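Local coordinates for protein halocarboxylic acid dehalogenase DehI (Pseudomonas putida, PDB 3BJX) that is a Group I haloacid dehalogenase that probably hydrolyses the carbon-halogen bond of 2-halocarboxylic acids, at residues D85-R90 against Y132-T137; P99-R104 against D220-P225; R120-F125 against E296-A301; R237-R242 against D286-I291; I294-C297 against A303-K306. All blocks are in the same frame, centred on the assembly; numbering follows the deposited sequence.

Contact 1: residues D85-R90 against Y132-T137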
# COMPACT_ATOMS: atom_id res chain seq x y z
N ASP A 85 8.12 20.14 8.43
CA ASP A 85 9.47 20.65 8.26
C ASP A 85 10.53 19.55 8.40
O ASP A 85 11.42 19.47 7.55
CB ASP A 85 9.78 21.81 9.24
CG ASP A 85 9.08 23.13 8.88
OD1 ASP A 85 8.52 23.26 7.77
OD2 ASP A 85 9.10 24.06 9.71
N GLU A 86 10.41 18.73 9.45
CA GLU A 86 11.35 17.61 9.71
C GLU A 86 11.34 16.59 8.57
O GLU A 86 12.41 16.25 8.01
CB GLU A 86 11.04 16.90 11.04
CG GLU A 86 11.74 15.54 11.18
CD GLU A 86 11.66 14.91 12.57
OE1 GLU A 86 10.91 15.40 13.43
OE2 GLU A 86 12.36 13.88 12.79
N LEU A 87 10.13 16.11 8.24
CA LEU A 87 9.93 15.17 7.12
C LEU A 87 10.49 15.71 5.82
O LEU A 87 11.16 14.98 5.11
CB LEU A 87 8.45 14.80 6.92
CG LEU A 87 7.74 14.02 8.04
CD1 LEU A 87 6.24 14.10 7.89
CD2 LEU A 87 8.21 12.55 8.14
N ARG A 88 10.24 16.98 5.52
CA ARG A 88 10.86 17.63 4.35
C ARG A 88 12.38 17.56 4.34
O ARG A 88 12.99 17.28 3.31
CB ARG A 88 10.43 19.10 4.24
CG ARG A 88 10.81 19.72 2.88
CD ARG A 88 10.26 21.11 2.72
NE ARG A 88 8.84 21.21 3.05
CZ ARG A 88 8.37 21.77 4.16
NH1 ARG A 88 9.21 22.29 5.06
NH2 ARG A 88 7.05 21.79 4.39
N GLU A 89 12.99 17.84 5.48
CA GLU A 89 14.44 17.79 5.63
C GLU A 89 15.01 16.36 5.48
O GLU A 89 16.02 16.16 4.82
CB GLU A 89 14.78 18.32 7.01
CG GLU A 89 15.89 19.26 7.06
CD GLU A 89 16.57 19.25 8.40
OE1 GLU A 89 15.90 18.88 9.40
OE2 GLU A 89 17.77 19.58 8.44
N ARG A 90 14.37 15.39 6.13
CA ARG A 90 14.73 13.97 6.01
C ARG A 90 14.64 13.37 4.60
O ARG A 90 15.31 12.35 4.33
CB ARG A 90 13.87 13.13 6.93
CG ARG A 90 14.15 13.29 8.40
CD ARG A 90 13.22 12.35 9.09
NE ARG A 90 13.39 12.32 10.53
CZ ARG A 90 14.18 11.47 11.17
NH1 ARG A 90 14.93 10.60 10.49
NH2 ARG A 90 14.21 11.51 12.49
N TYR A 132 0.75 16.80 3.54
CA TYR A 132 -0.18 15.76 3.13
C TYR A 132 0.18 14.37 3.63
O TYR A 132 -0.70 13.58 3.90
CB TYR A 132 -0.34 15.72 1.61
CG TYR A 132 -1.32 16.72 1.10
CD1 TYR A 132 -2.66 16.65 1.47
CD2 TYR A 132 -0.91 17.75 0.23
CE1 TYR A 132 -3.58 17.60 0.99
CE2 TYR A 132 -1.81 18.67 -0.25
CZ TYR A 132 -3.14 18.60 0.14
OH TYR A 132 -4.03 19.52 -0.36
N LEU A 133 1.46 14.07 3.72
CA LEU A 133 1.90 12.81 4.33
C LEU A 133 1.42 12.66 5.78
O LEU A 133 1.16 11.55 6.22
CB LEU A 133 3.44 12.66 4.24
CG LEU A 133 4.11 11.39 4.76
CD1 LEU A 133 3.49 10.09 4.15
CD2 LEU A 133 5.64 11.44 4.57
N LEU A 134 1.30 13.77 6.51
CA LEU A 134 0.79 13.74 7.89
C LEU A 134 -0.70 13.53 7.92
O LEU A 134 -1.19 12.67 8.66
CB LEU A 134 1.12 15.04 8.62
CG LEU A 134 2.56 15.25 9.02
CD1 LEU A 134 2.77 16.73 9.25
CD2 LEU A 134 2.98 14.38 10.25
N LEU A 135 -1.44 14.34 7.15
CA LEU A 135 -2.89 14.17 7.01
C LEU A 135 -3.25 12.70 6.70
O LEU A 135 -3.94 12.06 7.48
CB LEU A 135 -3.48 15.13 5.96
CG LEU A 135 -4.96 14.92 5.58
CD1 LEU A 135 -5.88 14.98 6.79
CD2 LEU A 135 -5.43 15.90 4.53
N ILE A 136 -2.75 12.19 5.58
CA ILE A 136 -2.99 10.81 5.13
C ILE A 136 -2.59 9.77 6.18
O ILE A 136 -3.30 8.77 6.37
CB ILE A 136 -2.30 10.56 3.75
CG1 ILE A 136 -2.95 11.43 2.64
CG2 ILE A 136 -2.20 9.09 3.40
CD1 ILE A 136 -4.45 11.51 2.64
N THR A 137 -1.46 10.01 6.87
CA THR A 137 -1.05 9.21 8.04
C THR A 137 -2.01 9.33 9.23
O THR A 137 -2.33 8.30 9.83
CB THR A 137 0.41 9.49 8.48
OG1 THR A 137 1.27 9.42 7.34
CG2 THR A 137 0.89 8.43 9.50
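L87 reaches across to L134 with its CD1 methyl, which sits 4.0 Å from L134 CG and so rests on the fork of the second leucine, not just on the end of one branch. This is helix-to-helix leucine packing in the interior of an all-alpha enzyme, without strands: residues 85-90 close helix 78-90, and residues 132-137 belong to the long helix 112-143. The nearest CA atoms, those of L87 and L133, are 8.8 Å apart, a spacing that branched aliphatic side chains can fill. L87 holds CG opposite its carbonyl carbon (chi1 -64°), which sends the branch across the gap. L134 has the same first torsion; its CB leaves the backbone at an angle to the partner helix, but its branched end swings back to cross L87 obliquely. L133 joins more lightly, its CD2 lying 4.3 Å from L87 CD1. The same methyl of L87 thus serves both leucines, and all three are buried. L246 of helix 230-248 touches L87 and L134 as well, extending the apolar cluster to a third helix. Leucine suits these places because it is flexible and wholly apolar. D85, E86, R88 and R90, around L87 in the sequence, carry charge. R88 NH1 binds D85 OD1 at 3.0 Å, and the remaining nitrogens of R88 bond to backbone carbonyls of N126 and Y127 on helix 112-143, a polar tie beside the leucines. E86 OE2 takes a bond from R242 NE, and R90 grips it side-on, with NE and NH2 both on that one oxygen, R90 NE at 2.9 Å from E86 OE2.

Contact 2: residues P99-R104 against D220-P225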
# COMPACT_ATOMS: atom_id res chain seq x y z
N PRO A 99 23.38 15.42 -11.18
CA PRO A 99 23.20 16.14 -12.45
C PRO A 99 22.97 17.63 -12.19
O PRO A 99 22.15 17.98 -11.37
CB PRO A 99 21.90 15.54 -13.03
CG PRO A 99 21.33 14.61 -11.96
CD PRO A 99 22.49 14.26 -11.06
N ASN A 100 23.69 18.51 -12.89
CA ASN A 100 23.35 19.93 -12.82
C ASN A 100 22.12 20.19 -13.70
O ASN A 100 22.24 20.43 -14.90
CB ASN A 100 24.54 20.83 -13.19
CG ASN A 100 24.20 22.31 -13.16
OD1 ASN A 100 23.28 22.76 -13.84
ND2 ASN A 100 24.95 23.08 -12.38
N LEU A 101 20.94 20.12 -13.09
CA LEU A 101 19.65 20.20 -13.80
C LEU A 101 19.35 21.54 -14.50
O LEU A 101 18.71 21.57 -15.54
CB LEU A 101 18.49 19.82 -12.87
CG LEU A 101 17.09 19.67 -13.46
CD1 LEU A 101 17.06 18.77 -14.72
CD2 LEU A 101 16.16 19.12 -12.39
N LYS A 102 19.82 22.64 -13.92
CA LYS A 102 19.67 23.96 -14.51
C LYS A 102 20.39 24.06 -15.87
O LYS A 102 19.77 24.41 -16.86
CB LYS A 102 20.17 25.00 -13.53
CG LYS A 102 20.06 26.43 -14.00
CD LYS A 102 20.67 27.38 -12.96
CE LYS A 102 20.40 26.89 -11.53
NZ LYS A 102 19.98 28.01 -10.65
N GLU A 103 21.69 23.76 -15.90
CA GLU A 103 22.46 23.69 -17.17
C GLU A 103 21.84 22.73 -18.20
O GLU A 103 21.89 22.97 -19.40
CB GLU A 103 23.93 23.32 -16.92
CG GLU A 103 24.81 24.38 -16.21
CD GLU A 103 24.87 25.74 -16.95
OE1 GLU A 103 24.75 25.81 -18.21
OE2 GLU A 103 25.04 26.77 -16.24
N ARG A 104 21.28 21.62 -17.70
CA ARG A 104 20.53 20.67 -18.52
C ARG A 104 19.31 21.27 -19.18
O ARG A 104 19.00 20.98 -20.34
CB ARG A 104 20.12 19.44 -17.68
CG ARG A 104 19.23 18.42 -18.41
CD ARG A 104 19.97 17.80 -19.59
NE ARG A 104 19.15 16.95 -20.46
CZ ARG A 104 18.62 17.33 -21.62
NH1 ARG A 104 18.80 18.56 -22.07
NH2 ARG A 104 17.90 16.46 -22.34
N ASP A 220 13.28 10.65 -17.05
CA ASP A 220 14.22 9.68 -17.67
C ASP A 220 15.67 9.88 -17.26
O ASP A 220 16.48 8.94 -17.32
CB ASP A 220 14.13 9.70 -19.21
CG ASP A 220 12.78 9.21 -19.74
OD1 ASP A 220 12.01 8.56 -19.00
OD2 ASP A 220 12.50 9.46 -20.93
N GLU A 221 16.00 11.09 -16.85
CA GLU A 221 17.38 11.47 -16.61
C GLU A 221 17.67 11.76 -15.14
O GLU A 221 18.81 11.57 -14.67
CB GLU A 221 17.77 12.68 -17.47
CG GLU A 221 17.27 12.63 -18.92
CD GLU A 221 17.73 13.84 -19.73
OE1 GLU A 221 18.72 14.49 -19.31
OE2 GLU A 221 17.12 14.14 -20.78
N VAL A 222 16.65 12.24 -14.43
CA VAL A 222 16.81 12.56 -13.01
C VAL A 222 16.25 11.42 -12.13
O VAL A 222 16.95 10.92 -11.27
CB VAL A 222 16.20 13.98 -12.61
CG1 VAL A 222 16.47 14.32 -11.13
CG2 VAL A 222 16.75 15.10 -13.50
N LEU A 223 15.02 11.01 -12.36
CA LEU A 223 14.39 10.04 -11.46
C LEU A 223 14.68 8.58 -11.78
O LEU A 223 14.67 7.73 -10.88
CB LEU A 223 12.88 10.28 -11.37
CG LEU A 223 12.36 11.58 -10.75
CD1 LEU A 223 10.83 11.55 -10.65
CD2 LEU A 223 12.99 11.83 -9.36
N ALA A 224 14.94 8.28 -13.06
CA ALA A 224 15.15 6.88 -13.46
C ALA A 224 16.29 6.16 -12.70
O ALA A 224 16.12 5.02 -12.28
CB ALA A 224 15.29 6.72 -14.98
N PRO A 225 17.45 6.84 -12.50
CA PRO A 225 18.49 6.14 -11.75
C PRO A 225 18.29 6.06 -10.25
O PRO A 225 19.05 5.36 -9.57
CB PRO A 225 19.76 6.96 -12.07
CG PRO A 225 19.27 8.32 -12.32
CD PRO A 225 17.92 8.16 -12.98
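The guanidinium of R104 and the carboxylate of E221 meet edge to edge, their planes only 21° apart, so that NE and NH2 each find their own oxygen. R104 NE donates to E221 OE1 at 2.7 Å with a nearly straight N-H...O angle of 169°, while R104 NH2 reaches E221 OE2 at 2.9 Å. Both oxygens use their syn lone pairs, each on the side of the other carboxylate oxygen. The grip is side-on and fixes the rotation of both flat groups. R104 gets there by bending at chi2 (64°), whereas E221 runs extended beyond CG; the two chains cross at about a right angle. Replacing R104 with a leucine would probably leave the E221 carboxylate without its charged mate and set it free to turn. Beneath this partly exposed bridge lies a buried apolar touch, L101 CD1 on V222 CG2 at 3.9 Å. Both side chains also rest on I294 of helix 267-299. The charged pair suits the partly exposed side, the aliphatic residues the buried one. Helix 101-107 starts cleanly: N100 stands at the N-cap, and its OD1 accepts from E103 N at 2.8 Å, a short polar side chain replacing the missing carbonyl acceptor. The whole is an N-capped short helix fastened by a bidentate Arg-Glu salt bridge to the last turns of helix 212-223, on the periphery of an all-helical fold.

Contact 3: residues R120-F125 against E296-A301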
# COMPACT_ATOMS: atom_id res chain seq x y z
N ARG A 120 8.92 27.28 -9.17
CA ARG A 120 7.77 27.76 -8.39
C ARG A 120 6.85 26.59 -8.05
O ARG A 120 6.36 26.49 -6.92
CB ARG A 120 6.98 28.85 -9.14
CG ARG A 120 7.72 30.20 -9.27
CD ARG A 120 6.89 31.32 -9.93
NE ARG A 120 6.02 32.04 -8.98
CZ ARG A 120 4.68 32.03 -9.02
NH1 ARG A 120 4.04 31.34 -9.97
NH2 ARG A 120 3.97 32.71 -8.12
N VAL A 121 6.64 25.74 -9.05
CA VAL A 121 5.86 24.51 -8.96
C VAL A 121 6.55 23.50 -8.04
O VAL A 121 5.94 22.96 -7.12
CB VAL A 121 5.68 23.88 -10.40
CG1 VAL A 121 5.15 22.42 -10.34
CG2 VAL A 121 4.81 24.78 -11.28
N LEU A 122 7.84 23.25 -8.29
CA LEU A 122 8.58 22.33 -7.45
C LEU A 122 8.47 22.74 -5.96
O LEU A 122 8.23 21.88 -5.10
CB LEU A 122 10.04 22.20 -7.92
CG LEU A 122 10.37 21.53 -9.27
CD1 LEU A 122 11.85 21.78 -9.63
CD2 LEU A 122 10.07 20.05 -9.26
N TYR A 123 8.58 24.04 -5.68
CA TYR A 123 8.54 24.57 -4.29
C TYR A 123 7.19 24.45 -3.60
O TYR A 123 7.13 24.18 -2.39
CB TYR A 123 9.01 26.03 -4.25
CG TYR A 123 10.52 26.20 -4.30
CD1 TYR A 123 11.34 25.23 -4.91
CD2 TYR A 123 11.12 27.33 -3.77
CE1 TYR A 123 12.71 25.37 -4.98
CE2 TYR A 123 12.49 27.48 -3.84
CZ TYR A 123 13.28 26.49 -4.45
OH TYR A 123 14.63 26.60 -4.52
N ALA A 124 6.11 24.69 -4.35
CA ALA A 124 4.77 24.56 -3.80
C ALA A 124 4.53 23.13 -3.34
O ALA A 124 3.81 22.90 -2.36
CB ALA A 124 3.70 24.97 -4.83
N PHE A 125 5.08 22.18 -4.08
CA PHE A 125 4.90 20.77 -3.80
C PHE A 125 5.80 20.31 -2.69
O PHE A 125 5.33 19.58 -1.83
CB PHE A 125 5.10 19.90 -5.05
CG PHE A 125 3.91 19.87 -5.94
CD1 PHE A 125 2.81 19.12 -5.61
CD2 PHE A 125 3.86 20.65 -7.09
CE1 PHE A 125 1.69 19.12 -6.42
CE2 PHE A 125 2.75 20.66 -7.89
CZ PHE A 125 1.66 19.91 -7.56
N GLU A 296 16.74 19.39 -5.64
CA GLU A 296 18.14 19.38 -5.21
C GLU A 296 19.10 19.41 -6.41
O GLU A 296 20.15 20.04 -6.36
CB GLU A 296 18.40 18.16 -4.34
CG GLU A 296 19.76 18.16 -3.65
CD GLU A 296 20.11 16.83 -2.99
OE1 GLU A 296 19.22 15.98 -2.74
OE2 GLU A 296 21.31 16.63 -2.74
N CYS A 297 18.73 18.71 -7.48
CA CYS A 297 19.53 18.69 -8.70
C CYS A 297 19.50 20.05 -9.35
O CYS A 297 20.40 20.38 -10.10
CB CYS A 297 18.99 17.67 -9.69
SG CYS A 297 19.34 15.95 -9.28
N LEU A 298 18.45 20.83 -9.05
CA LEU A 298 18.30 22.17 -9.61
C LEU A 298 19.00 23.24 -8.77
O LEU A 298 19.79 24.02 -9.32
CB LEU A 298 16.83 22.52 -9.80
CG LEU A 298 16.56 23.78 -10.64
CD1 LEU A 298 16.94 23.56 -12.10
CD2 LEU A 298 15.09 24.26 -10.53
N ASP A 299 18.71 23.27 -7.47
CA ASP A 299 19.11 24.37 -6.58
C ASP A 299 20.06 23.97 -5.44
O ASP A 299 20.56 24.85 -4.74
CB ASP A 299 17.87 24.98 -5.92
CG ASP A 299 16.95 25.69 -6.89
OD1 ASP A 299 17.35 26.05 -8.03
OD2 ASP A 299 15.80 25.90 -6.49
N GLY A 300 20.25 22.67 -5.22
CA GLY A 300 21.07 22.22 -4.10
C GLY A 300 20.29 21.80 -2.85
O GLY A 300 19.07 21.93 -2.79
N ALA A 301 21.03 21.33 -1.85
CA ALA A 301 20.45 20.62 -0.72
C ALA A 301 19.75 21.52 0.27
O ALA A 301 18.83 21.08 0.96
CB ALA A 301 21.50 19.79 -0.02
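L122 and L298 form the buried half of this contact, and Y123 with D299 the half that is partly open to solvent. On the buried side L122 CD1 approaches L298 CD2 to 4.2 Å, methyl against methyl, across backbones whose CA atoms of L122 and L298 stand 10.0 Å apart. Two leucines reaching from both sides can span this gap, and they leave no polar atom to satisfy. L298 keeps its CG opposite the backbone N (chi1 -168°), which extends the branch toward helix 112-143. I291 of helix 267-299 also touches L122, and L101 packs on L298. Toward the solvent the pair is polar and more closely approached. Y123 and D299 come from opposite directions, the hydroxyl of Y123 donating to D299 OD2. The separation of Y123 OH and D299 OD2, 2.4 Å, is very short for such a bond, and its exact value is doubtful. OD2 lies at the edge of the ring, near the ring plane, while the carboxylate itself is turned 87° from that plane. Tyrosine suits the site because its rigid ring carries a donor far enough from the helix to meet an aspartate on the neighbouring one. G300, the first residue beyond helix 267-299, has a positive phi (98°) and is also the N-cap of helix 301-305. The other oxygen, D299 OD1, forms a salt bridge with R119, so the carboxylate is shared between a phenol and an arginine, a setting likely to stabilise its negative charge.

Contact 4: residues R237-R242 against D286-I291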
# COMPACT_ATOMS: atom_id res chain seq x y z
N ARG A 237 10.52 4.22 3.46
CA ARG A 237 10.21 3.54 4.72
C ARG A 237 10.45 4.46 5.95
O ARG A 237 9.61 4.54 6.85
CB ARG A 237 10.95 2.20 4.83
CG ARG A 237 10.07 0.95 4.44
CD ARG A 237 10.79 -0.21 3.68
NE ARG A 237 12.20 -0.38 4.03
CZ ARG A 237 13.16 -0.76 3.17
NH1 ARG A 237 12.90 -0.99 1.89
NH2 ARG A 237 14.40 -0.87 3.60
N GLU A 238 11.54 5.21 5.93
CA GLU A 238 11.86 6.16 7.01
C GLU A 238 10.85 7.30 7.18
O GLU A 238 10.51 7.67 8.29
CB GLU A 238 13.28 6.72 6.82
CG GLU A 238 13.55 8.01 7.58
CD GLU A 238 14.90 8.58 7.24
OE1 GLU A 238 15.71 7.81 6.69
OE2 GLU A 238 15.15 9.78 7.51
N LEU A 239 10.40 7.86 6.06
CA LEU A 239 9.36 8.87 6.06
C LEU A 239 8.03 8.33 6.53
O LEU A 239 7.39 8.95 7.37
CB LEU A 239 9.19 9.46 4.66
CG LEU A 239 9.75 10.86 4.42
CD1 LEU A 239 11.14 10.97 4.97
CD2 LEU A 239 9.69 11.17 2.92
N VAL A 240 7.61 7.19 5.98
CA VAL A 240 6.37 6.51 6.40
C VAL A 240 6.34 6.30 7.92
O VAL A 240 5.36 6.67 8.58
CB VAL A 240 6.15 5.12 5.65
CG1 VAL A 240 4.95 4.42 6.19
CG2 VAL A 240 6.00 5.30 4.16
N THR A 241 7.41 5.72 8.46
CA THR A 241 7.58 5.47 9.89
C THR A 241 7.61 6.76 10.71
O THR A 241 6.85 6.90 11.66
CB THR A 241 8.90 4.73 10.15
OG1 THR A 241 8.95 3.53 9.38
CG2 THR A 241 9.01 4.39 11.61
N ARG A 242 8.47 7.69 10.34
CA ARG A 242 8.59 8.97 11.05
C ARG A 242 7.26 9.74 11.12
O ARG A 242 6.86 10.17 12.20
CB ARG A 242 9.70 9.82 10.44
CG ARG A 242 9.99 11.13 11.21
CD ARG A 242 10.25 10.84 12.68
NE ARG A 242 10.46 12.06 13.44
CZ ARG A 242 10.11 12.21 14.71
NH1 ARG A 242 9.52 11.21 15.36
NH2 ARG A 242 10.37 13.36 15.32
N ASP A 286 6.94 8.55 -1.31
CA ASP A 286 7.75 8.39 -2.53
C ASP A 286 7.84 9.71 -3.28
O ASP A 286 8.94 10.08 -3.73
CB ASP A 286 7.14 7.37 -3.50
CG ASP A 286 7.11 5.96 -2.95
OD1 ASP A 286 7.81 5.63 -1.98
OD2 ASP A 286 6.36 5.15 -3.53
N ILE A 287 6.69 10.37 -3.44
CA ILE A 287 6.63 11.61 -4.21
C ILE A 287 7.34 12.72 -3.48
O ILE A 287 8.06 13.51 -4.11
CB ILE A 287 5.18 12.05 -4.62
CG1 ILE A 287 4.47 10.98 -5.47
CG2 ILE A 287 5.21 13.36 -5.39
CD1 ILE A 287 5.15 10.64 -6.81
N THR A 288 7.17 12.79 -2.15
CA THR A 288 7.92 13.74 -1.34
C THR A 288 9.43 13.65 -1.65
O THR A 288 10.10 14.67 -1.87
CB THR A 288 7.66 13.60 0.22
OG1 THR A 288 6.30 13.94 0.54
CG2 THR A 288 8.56 14.56 0.99
N ILE A 289 9.96 12.43 -1.70
CA ILE A 289 11.37 12.21 -2.03
C ILE A 289 11.75 12.59 -3.47
O ILE A 289 12.80 13.20 -3.68
CB ILE A 289 11.80 10.73 -1.76
CG1 ILE A 289 11.67 10.39 -0.28
CG2 ILE A 289 13.22 10.47 -2.23
CD1 ILE A 289 11.55 8.89 -0.04
N SER A 290 10.94 12.17 -4.45
CA SER A 290 11.30 12.30 -5.86
C SER A 290 11.46 13.78 -6.27
O SER A 290 12.37 14.14 -7.04
CB SER A 290 10.23 11.66 -6.75
OG SER A 290 10.24 10.24 -6.68
N ILE A 291 10.53 14.60 -5.76
CA ILE A 291 10.43 16.02 -6.12
C ILE A 291 11.46 16.85 -5.38
O ILE A 291 12.04 17.77 -5.96
CB ILE A 291 8.96 16.58 -5.91
CG1 ILE A 291 7.96 15.78 -6.77
CG2 ILE A 291 8.87 18.07 -6.18
CD1 ILE A 291 8.16 15.86 -8.25
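Helix 230-248 packs on the long helix 267-299 here, an apolar helix-helix junction inside the all-helical fold. L239 and the pair T288 and I289 carry it, all three buried. One methyl does the touching: L239 CD2 lies 3.8 Å from I289 CG1 and 4.1 Å from T288 CG2, so it bridges two successive residues of the partner helix. Nearest CA atoms, L239 and D286, are 8.8 Å apart. Threonine suits its place by presenting two chemical sides. Its CG2, opposite the backbone N, meets the leucine, while OG1 bonds back to the carbonyl of I284 in its own helix, leaving the junction hydrocarbon. Isoleucine adds a longer arm, and its CD1 also comes near L239 CD2. To one side D286 adds a polar tie to helix 230-248, its OD1 bonding S236 OG, while OD2 engages R228 and H198. Away from the junction, the carbonyl oxygen of R237 receives two donors from opposite faces of its plane: T241 N at 3.0 Å and T241 OG1 at 2.8 Å, the hydroxyl standing 37° out of that plane.

Contact 5: residues I294-C297 against A303-K306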
# COMPACT_ATOMS: atom_id res chain seq x y z
N ILE A 294 14.58 16.13 -7.42
CA ILE A 294 14.65 17.01 -8.60
C ILE A 294 15.04 18.44 -8.19
O ILE A 294 15.91 19.04 -8.79
CB ILE A 294 13.29 17.01 -9.34
CG1 ILE A 294 13.07 15.67 -10.06
CG2 ILE A 294 13.17 18.18 -10.32
CD1 ILE A 294 11.59 15.36 -10.41
N THR A 295 14.39 18.97 -7.16
CA THR A 295 14.72 20.29 -6.62
C THR A 295 16.19 20.43 -6.25
O THR A 295 16.80 21.46 -6.52
CB THR A 295 13.84 20.63 -5.42
OG1 THR A 295 12.48 20.35 -5.76
CG2 THR A 295 13.96 22.10 -5.05
N GLU A 296 16.74 19.39 -5.64
CA GLU A 296 18.14 19.38 -5.21
C GLU A 296 19.10 19.41 -6.41
O GLU A 296 20.15 20.04 -6.36
CB GLU A 296 18.40 18.16 -4.34
CG GLU A 296 19.76 18.16 -3.65
CD GLU A 296 20.11 16.83 -2.99
OE1 GLU A 296 19.22 15.98 -2.74
OE2 GLU A 296 21.31 16.63 -2.74
N CYS A 297 18.73 18.71 -7.48
CA CYS A 297 19.53 18.69 -8.70
C CYS A 297 19.50 20.05 -9.35
O CYS A 297 20.40 20.38 -10.10
CB CYS A 297 18.99 17.67 -9.69
SG CYS A 297 19.34 15.95 -9.28
N ALA A 303 18.37 24.67 -0.40
CA ALA A 303 17.19 25.17 -1.09
C ALA A 303 16.12 24.09 -1.17
O ALA A 303 14.93 24.39 -1.07
CB ALA A 303 17.55 25.65 -2.49
N ALA A 304 16.55 22.84 -1.34
CA ALA A 304 15.63 21.70 -1.48
C ALA A 304 14.91 21.36 -0.18
O ALA A 304 13.71 21.10 -0.19
CB ALA A 304 16.36 20.47 -2.03
N SER A 305 15.64 21.41 0.93
CA SER A 305 15.19 20.87 2.20
C SER A 305 14.62 21.86 3.23
O SER A 305 13.96 21.45 4.21
CB SER A 305 16.35 20.13 2.84
OG SER A 305 17.27 21.07 3.35
N LYS A 306 14.93 23.14 3.05
CA LYS A 306 14.38 24.19 3.89
C LYS A 306 12.94 24.52 3.42
O LYS A 306 12.60 24.26 2.26
CB LYS A 306 15.31 25.41 3.96
CG LYS A 306 16.43 25.24 5.04
CD LYS A 306 16.90 26.60 5.68
CE LYS A 306 17.63 26.43 7.06
NZ LYS A 306 18.16 27.73 7.63
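E296 and A304 bring their CA atoms to 5.1 Å, a very close approach of two helical backbones. Residues 294-297 lie near the end of helix 267-299; residues 303-305 close the short helix 301-305, and K306 is the first to leave helical angles. The chain reverses at G300, so that the short helix 301-305 folds back on the end of helix 267-299. Such proximity suits alanine. The single methyl of A304 points at the partner: A304 CB lies 3.8 Å from E296 N and 3.9 Å from E296 CB, touching backbone as much as side chain. T295 flanks it: its CG2 comes 4.0 Å from A304 CA, with A304 CB slightly farther off. With CG2 set opposite the backbone N, T295 shows its methyl to the alanine and keeps its hydroxyl for other partners, I291 O one turn back and N126 ND2 of helix 112-143. A beta-branched residue with one polar arm therefore fits a place where carbon is wanted on one side and a hydrogen bond on the other. E296 contributes mainly its CB, while its extended chain touches the loop residues L92 and L98. Around this fold-back, helix 112-143 covers one flank through L122 on T295 and Y123 on T295 and A303; helices 101-107 and 212-223 pack on I294 and C297, around the end of helix 267-299.

Overall arrangement
Helix 267-299 threads contacts 3, 4 and 5, and helix 112-143 joins contact 1 to contact 3. Contacts 3 and 5 are the closest pair, with centres about 5 Å apart and E296 and C297 in common. Contacts 1 and 4 lie about 8 Å apart, centre to centre, and are bound by charge as well as packing, R90 NH1 meeting E238 OE2 at 3.1 Å. Contact 2 lies farthest out, about 25 Å from contact 1 between centres, yet it joins contacts 3 and 5 through a probable hydrogen bond from L101 N to C297 O at 3.0 Å. Together the contacts join helices 78-90, 101-107, 112-143, 212-223, 230-248, 267-299 and 301-305.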